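Local structure of adenosine monophosphate-protein transferase FICD homolog (Caenorhabditis elegans, 5JJ6) at residues 263-267 against 295-301; 157-161 against 178-182. The protein belongs to the Fic/DOC (Fido) family, whose members share a mainly helical fold. All blocks are in the same frame, centred on the assembly; numbering follows the deposited sequence.

Contact 1: 263-267 against 295-301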
ATOM      1  N   PRO B 263      26.385 -21.177   6.338  1.00 56.58           N
ATOM      2  CA  PRO B 263      25.208 -20.469   5.831  1.00 54.54           C
ATOM      3  C   PRO B 263      24.119 -20.297   6.893  1.00 54.61           C
ATOM      4  O   PRO B 263      23.502 -19.232   6.958  1.00 52.42           O
ATOM      5  CB  PRO B 263      24.726 -21.373   4.703  1.00 57.33           C
ATOM      6  CG  PRO B 263      25.947 -22.015   4.210  1.00 60.29           C
ATOM      7  CD  PRO B 263      26.814 -22.234   5.408  1.00 58.60           C
ATOM      8  N   ILE B 264      23.868 -21.333   7.689  1.00 48.76           N
ATOM      9  CA  ILE B 264      22.848 -21.251   8.728  1.00 45.64           C
ATOM     10  C   ILE B 264      23.182 -20.197   9.778  1.00 43.72           C
ATOM     11  O   ILE B 264      22.335 -19.400  10.181  1.00 44.18           O
ATOM     12  CB  ILE B 264      22.664 -22.587   9.426  1.00 45.69           C
ATOM     13  CG1 ILE B 264      22.138 -23.628   8.447  1.00 51.09           C
ATOM     14  CG2 ILE B 264      21.691 -22.459  10.557  1.00 43.28           C
ATOM     15  CD1 ILE B 264      21.887 -24.970   9.095  1.00 55.93           C
ATOM     16  N   GLU B 265      24.424 -20.193  10.228  1.00 49.71           N
ATOM     17  CA  GLU B 265      24.844 -19.190  11.195  1.00 51.46           C
ATOM     18  C   GLU B 265      24.865 -17.785  10.581  1.00 48.75           C
ATOM     19  O   GLU B 265      24.456 -16.809  11.215  1.00 45.59           O
ATOM     20  CB  GLU B 265      26.202 -19.562  11.764  1.00 50.80           C
ATOM     21  CG  GLU B 265      26.439 -18.948  13.110  1.00 62.56           C
ATOM     22  CD  GLU B 265      27.613 -19.571  13.822  1.00 72.46           C
ATOM     23  OE1 GLU B 265      28.052 -20.665  13.391  1.00 71.61           O
ATOM     24  OE2 GLU B 265      28.083 -18.970  14.815  1.00 77.17           O
ATOM     25  N   ARG B 266      25.339 -17.698   9.344  1.00 48.23           N
ATOM     26  CA  ARG B 266      25.314 -16.457   8.583  1.00 46.58           C
ATOM     27  C   ARG B 266      23.873 -15.890   8.558  1.00 46.15           C
ATOM     28  O   ARG B 266      23.643 -14.692   8.780  1.00 43.07           O
ATOM     29  CB  ARG B 266      25.855 -16.706   7.173  1.00 43.35           C
ATOM     30  CG  ARG B 266      25.973 -15.466   6.323  1.00 46.29           C
ATOM     31  CD  ARG B 266      26.919 -15.684   5.144  1.00 50.67           C
ATOM     32  NE  ARG B 266      26.518 -16.806   4.297  1.00 56.09           N
ATOM     33  CZ  ARG B 266      27.314 -17.818   3.958  1.00 57.31           C
ATOM     34  NH1 ARG B 266      28.564 -17.864   4.398  1.00 58.70           N
ATOM     35  NH2 ARG B 266      26.858 -18.794   3.184  1.00 64.44           N
ATOM     36  N   ALA B 267      22.914 -16.768   8.267  1.00 43.24           N
ATOM     37  CA  ALA B 267      21.498 -16.422   8.216  1.00 41.15           C
ATOM     38  C   ALA B 267      20.951 -15.941   9.570  1.00 41.91           C
ATOM     39  O   ALA B 267      20.279 -14.907   9.660  1.00 40.39           O
ATOM     40  CB  ALA B 267      20.703 -17.612   7.719  1.00 38.07           C
ATOM     41  N   ILE B 295      19.322 -15.588   2.215  1.00 45.86           N
ATOM     42  CA  ILE B 295      20.648 -16.137   2.513  1.00 45.93           C
ATOM     43  C   ILE B 295      20.678 -17.674   2.473  1.00 46.63           C
ATOM     44  O   ILE B 295      21.589 -18.270   1.907  1.00 49.87           O
ATOM     45  CB  ILE B 295      21.129 -15.680   3.882  1.00 42.16           C
ATOM     46  CG1 ILE B 295      21.269 -14.169   3.901  1.00 42.83           C
ATOM     47  CG2 ILE B 295      22.447 -16.333   4.239  1.00 39.59           C
ATOM     48  CD1 ILE B 295      21.796 -13.689   5.189  1.00 42.77           C
ATOM     49  N   MET B 296      19.674 -18.314   3.059  1.00 45.20           N
ATOM     50  CA  MET B 296      19.639 -19.769   3.081  1.00 46.83           C
ATOM     51  C   MET B 296      19.438 -20.384   1.695  1.00 52.50           C
ATOM     52  O   MET B 296      19.955 -21.458   1.413  1.00 53.84           O
ATOM     53  CB  MET B 296      18.510 -20.244   3.987  1.00 45.71           C
ATOM     54  CG  MET B 296      18.766 -19.987   5.425  1.00 43.18           C
ATOM     55  SD  MET B 296      19.946 -21.214   5.939  1.00 56.71           S
ATOM     56  CE  MET B 296      18.929 -22.692   5.954  1.00 50.53           C
ATOM     57  N   MET B 297      18.704 -19.691   0.827  1.00 53.78           N
ATOM     58  CA  MET B 297      18.397 -20.203  -0.511  1.00 52.35           C
ATOM     59  C   MET B 297      19.585 -20.033  -1.457  1.00 56.12           C
ATOM     60  O   MET B 297      19.846 -20.901  -2.296  1.00 56.86           O
ATOM     61  CB  MET B 297      17.162 -19.508  -1.086  1.00 46.98           C
ATOM     62  CG  MET B 297      15.842 -19.883  -0.391  1.00 53.16           C
ATOM     63  SD  MET B 297      14.341 -19.412  -1.310  1.00 55.25           S
ATOM     64  CE  MET B 297      14.282 -20.677  -2.577  1.00 47.56           C
ATOM     65  N   ARG B 298      20.320 -18.932  -1.311  1.00 49.98           N
ATOM     66  CA  ARG B 298      21.492 -18.721  -2.145  1.00 50.23           C
ATOM     67  C   ARG B 298      22.594 -19.717  -1.801  1.00 57.27           C
ATOM     68  O   ARG B 298      23.606 -19.795  -2.495  1.00 60.49           O
ATOM     69  CB  ARG B 298      21.997 -17.287  -2.023  1.00 48.77           C
ATOM     70  CG  ARG B 298      20.908 -16.295  -2.315  1.00 53.66           C
ATOM     71  CD  ARG B 298      21.430 -14.954  -2.770  1.00 56.89           C
ATOM     72  NE  ARG B 298      22.637 -14.559  -2.072  1.00 63.65           N
ATOM     73  CZ  ARG B 298      23.630 -13.904  -2.657  1.00 76.45           C
ATOM     74  NH1 ARG B 298      23.532 -13.597  -3.947  1.00 66.60           N
ATOM     75  NH2 ARG B 298      24.717 -13.566  -1.959  1.00 82.12           N
ATOM     76  N   SER B 299      22.405 -20.459  -0.715  1.00 55.25           N
ATOM     77  CA  SER B 299      23.337 -21.509  -0.345  1.00 50.73           C
ATOM     78  C   SER B 299      22.713 -22.867  -0.595  1.00 55.32           C
ATOM     79  O   SER B 299      23.135 -23.865  -0.012  1.00 59.66           O
ATOM     80  CB  SER B 299      23.751 -21.375   1.114  1.00 53.37           C
ATOM     81  OG  SER B 299      24.361 -20.116   1.329  1.00 60.38           O
ATOM     82  N   GLY B 300      21.686 -22.899  -1.441  1.00 55.40           N
ATOM     83  CA  GLY B 300      21.118 -24.159  -1.882  1.00 54.79           C
ATOM     84  C   GLY B 300      20.033 -24.788  -1.025  1.00 54.30           C
ATOM     85  O   GLY B 300      19.705 -25.952  -1.219  1.00 60.75           O
ATOM     86  N   PHE B 301      19.493 -24.050  -0.062  1.00 54.03           N
ATOM     87  CA  PHE B 301      18.401 -24.575   0.759  1.00 54.44           C
ATOM     88  C   PHE B 301      17.049 -24.277   0.142  1.00 56.14           C
ATOM     89  O   PHE B 301      16.884 -23.267  -0.546  1.00 57.14           O
ATOM     90  CB  PHE B 301      18.445 -24.000   2.180  1.00 55.17           C
ATOM     91  CG  PHE B 301      19.525 -24.584   3.037  1.00 57.88           C
ATOM     92  CD1 PHE B 301      20.807 -24.064   3.009  1.00 55.13           C
ATOM     93  CD2 PHE B 301      19.258 -25.660   3.869  1.00 56.40           C
ATOM     94  CE1 PHE B 301      21.798 -24.603   3.793  1.00 65.19           C
ATOM     95  CE2 PHE B 301      20.247 -26.206   4.659  1.00 56.98           C
ATOM     96  CZ  PHE B 301      21.519 -25.682   4.624  1.00 64.82           C
TER
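Ala-267 and Ile-264 of helix 263-277 receive the side chain of Met-296, which folds back on itself through two successive bends at chi2 (-76°) and chi3 (-72°). Met-296 CG rests 3.8 Å from Ala-267 CB, while its SD lies 4.0 Å from the CA of Ile-264. The bends carry Met-296 CE over one face of the Phe-301 ring toward the rim, which puts the thioether between helix 263-277 and the turn that follows its own helix. Phe-301 meets Pro-263 CB and Ile-264 CG1 obliquely.

On the other flank, Ile-295 sends its CG2 branch, anti to the backbone N, between Ala-267 and Arg-266; CG2 is 4.1 Å from Ala-267 CB. The Arg-266 guanidinium covers Pro-263 CA with one face and turns an edge to Ser-299, whose OG lies in its plane. The resulting bond is weak: NH2 to OG measures 3.4 Å, with an angle of 139° at the hydrogen. A firmer polar anchor for this side chain is the bond from NH1 to the Thr-258 carbonyl. Ser-299 CB also packs on Pro-263, 3.7 Å from its CB.

Gly-300, with positive phi, is the C-prime residue of a Schellman motif, evidenced by Phe-301 N bonded to Met-296 O (3.0 Å) and Gly-300 N to Met-297 O. This motif terminates helix 284-297 and turns Phe-301 back toward helix 263-277. Around the pair, helix 89-120 touches Pro-263, Ile-264 and Phe-301, and helix 327-346 packs on Ile-264, Met-296 and Phe-301.

Contact 2: 157-161 against 178-182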
ATOM      1  N   THR B 157      -5.555 -18.177   3.525  1.00 38.93           N
ATOM      2  CA  THR B 157      -4.385 -17.618   2.868  1.00 39.67           C
ATOM      3  C   THR B 157      -4.238 -18.199   1.483  1.00 38.84           C
ATOM      4  O   THR B 157      -3.981 -17.481   0.507  1.00 40.37           O
ATOM      5  CB  THR B 157      -3.116 -17.848   3.692  1.00 38.14           C
ATOM      6  OG1 THR B 157      -3.248 -17.145   4.929  1.00 40.42           O
ATOM      7  CG2 THR B 157      -1.906 -17.311   2.972  1.00 39.93           C
ATOM      8  N   ARG B 158      -4.402 -19.509   1.402  1.00 39.54           N
ATOM      9  CA  ARG B 158      -4.328 -20.199   0.134  1.00 43.53           C
ATOM     10  C   ARG B 158      -5.407 -19.659  -0.793  1.00 46.77           C
ATOM     11  O   ARG B 158      -5.127 -19.313  -1.931  1.00 45.20           O
ATOM     12  CB  ARG B 158      -4.487 -21.700   0.319  1.00 44.25           C
ATOM     13  CG  ARG B 158      -4.402 -22.473  -0.971  1.00 49.74           C
ATOM     14  CD  ARG B 158      -4.939 -23.868  -0.774  1.00 59.70           C
ATOM     15  NE  ARG B 158      -3.886 -24.866  -0.662  1.00 64.99           N
ATOM     16  CZ  ARG B 158      -3.412 -25.542  -1.701  1.00 68.60           C
ATOM     17  NH1 ARG B 158      -3.894 -25.296  -2.912  1.00 62.63           N
ATOM     18  NH2 ARG B 158      -2.451 -26.444  -1.536  1.00 74.19           N
ATOM     19  N   ALA B 159      -6.634 -19.555  -0.287  1.00 45.01           N
ATOM     20  CA  ALA B 159      -7.751 -19.059  -1.091  1.00 45.24           C
ATOM     21  C   ALA B 159      -7.470 -17.671  -1.663  1.00 44.29           C
ATOM     22  O   ALA B 159      -7.760 -17.406  -2.822  1.00 46.48           O
ATOM     23  CB  ALA B 159      -9.010 -19.035  -0.270  1.00 44.44           C
ATOM     24  N   ILE B 160      -6.925 -16.783  -0.842  1.00 43.44           N
ATOM     25  CA  ILE B 160      -6.562 -15.446  -1.293  1.00 39.02           C
ATOM     26  C   ILE B 160      -5.470 -15.471  -2.364  1.00 40.49           C
ATOM     27  O   ILE B 160      -5.549 -14.767  -3.356  1.00 44.39           O
ATOM     28  CB  ILE B 160      -6.072 -14.584  -0.117  1.00 39.20           C
ATOM     29  CG1 ILE B 160      -7.213 -14.303   0.857  1.00 38.93           C
ATOM     30  CG2 ILE B 160      -5.467 -13.268  -0.600  1.00 32.21           C
ATOM     31  CD1 ILE B 160      -6.742 -13.573   2.101  1.00 36.74           C
ATOM     32  N   LEU B 161      -4.410 -16.234  -2.140  1.00 43.20           N
ATOM     33  CA  LEU B 161      -3.284 -16.185  -3.073  1.00 42.53           C
ATOM     34  C   LEU B 161      -3.477 -16.992  -4.374  1.00 45.31           C
ATOM     35  O   LEU B 161      -3.088 -16.552  -5.450  1.00 44.80           O
ATOM     36  CB  LEU B 161      -2.006 -16.652  -2.356  1.00 40.96           C
ATOM     37  CG  LEU B 161      -1.465 -15.742  -1.243  1.00 40.89           C
ATOM     38  CD1 LEU B 161      -0.166 -16.277  -0.641  1.00 40.97           C
ATOM     39  CD2 LEU B 161      -1.266 -14.316  -1.732  1.00 34.38           C
ATOM     40  N   VAL B 178      -1.024 -10.528   3.498  1.00 36.63           N
ATOM     41  CA  VAL B 178      -0.825 -11.782   2.787  1.00 33.72           C
ATOM     42  C   VAL B 178      -0.319 -11.514   1.369  1.00 36.56           C
ATOM     43  O   VAL B 178       0.730 -12.039   0.948  1.00 33.77           O
ATOM     44  CB  VAL B 178      -2.135 -12.603   2.760  1.00 30.89           C
ATOM     45  CG1 VAL B 178      -2.058 -13.743   1.775  1.00 29.11           C
ATOM     46  CG2 VAL B 178      -2.431 -13.138   4.147  1.00 35.29           C
ATOM     47  N   ILE B 179      -1.053 -10.668   0.650  1.00 35.38           N
ATOM     48  CA  ILE B 179      -0.704 -10.325  -0.728  1.00 37.66           C
ATOM     49  C   ILE B 179       0.698  -9.726  -0.855  1.00 38.18           C
ATOM     50  O   ILE B 179       1.499 -10.161  -1.696  1.00 37.23           O
ATOM     51  CB  ILE B 179      -1.763  -9.378  -1.335  1.00 40.22           C
ATOM     52  CG1 ILE B 179      -3.073 -10.154  -1.545  1.00 32.21           C
ATOM     53  CG2 ILE B 179      -1.304  -8.855  -2.673  1.00 35.87           C
ATOM     54  CD1 ILE B 179      -4.338  -9.345  -1.321  1.00 32.20           C
ATOM     55  N   GLY B 180       0.985  -8.735  -0.017  1.00 39.34           N
ATOM     56  CA  GLY B 180       2.307  -8.130   0.041  1.00 39.35           C
ATOM     57  C   GLY B 180       3.431  -9.123   0.282  1.00 38.39           C
ATOM     58  O   GLY B 180       4.443  -9.088  -0.417  1.00 40.22           O
ATOM     59  N   MET B 181       3.270 -10.008   1.267  1.00 37.12           N
ATOM     60  CA  MET B 181       4.309 -10.993   1.539  1.00 36.44           C
ATOM     61  C   MET B 181       4.550 -11.880   0.333  1.00 40.40           C
ATOM     62  O   MET B 181       5.695 -12.122  -0.046  1.00 42.50           O
ATOM     63  CB  MET B 181       3.961 -11.872   2.735  1.00 33.09           C
ATOM     64  CG  MET B 181       4.830 -11.647   3.974  1.00 46.11           C
ATOM     65  SD  MET B 181       6.642 -11.735   3.782  1.00 41.39           S
ATOM     66  CE  MET B 181       6.804 -13.191   2.766  1.00 42.67           C
ATOM     67  N   ASP B 182       3.465 -12.351  -0.276  1.00 41.04           N
ATOM     68  CA  ASP B 182       3.569 -13.182  -1.470  1.00 37.73           C
ATOM     69  C   ASP B 182       4.381 -12.447  -2.546  1.00 40.36           C
ATOM     70  O   ASP B 182       5.247 -13.035  -3.196  1.00 44.16           O
ATOM     71  CB  ASP B 182       2.168 -13.545  -1.970  1.00 45.03           C
ATOM     72  CG  ASP B 182       2.183 -14.399  -3.228  1.00 53.34           C
ATOM     73  OD1 ASP B 182       2.615 -15.571  -3.142  1.00 56.43           O
ATOM     74  OD2 ASP B 182       1.755 -13.903  -4.295  1.00 52.49           O
TER
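Val-178 and Leu-161 have the most surface buried here, and they meet directly: Val-178 CG1 lies 3.6 Å from Leu-161 CD2. With CG1 anti to its backbone N (chi1 167°), Val-178 directs this one methyl into the opposing helix, where it also reaches Thr-157 CG2 at 3.8 Å and Ile-160 CG2 at 4.2 Å. Leu-161 in turn spans one turn of helix 172-191, its CD2 methyl lying between Val-178 CG1 and Asp-182 CB, the latter 3.5 Å away. The Leu-161 and Asp-182 side chains run antiparallel alongside one another; Asp-182 CB comes closest, and the carboxylate also lies along the leucine, OD1 3.8 Å from Leu-161 CD1.

The axes of segments 157-161 and 178-182 cross at -68° and approach to 10.4 Å, a steep helix-helix crossing within the mainly helical Fido region, consistent with the modest 274 Å² buried. Ile-160 extends the apolar patch, its CG2 touching Ile-179 CG1 at 4.0 Å, with the two side chains nearly perpendicular.

Leu-152 touches both Ile-160 and Val-178, while Phe-138 of helix 127-148 packs on Leu-161. The Thr-157 hydroxyl is bonded to the Ser-153 carbonyl. Ile-179, on helix 172-191, also packs on Ile-172 of the second subunit.

The contacts follow each other along the chain: contact 2 closes before contact 1 opens. Their centres are 25 Å apart and their nearest atoms about 11 Å, and they share no helix. Helix 172-191 comes near both, since it supplies one side of contact 2 and its Leu-188 and Asn-189 touch Met-297 of segment 295-301. Contact 1 lies deeper, its centre 13 Å from the chain centre against 22 Å for contact 2, with six of eight touching residues buried against three of six, and no other subunit touches it. In contact 2 Ile-179 meets the second subunit, so helix 172-191 reaches segment 295-301 near its C-terminal end and the second subunit nearer its start.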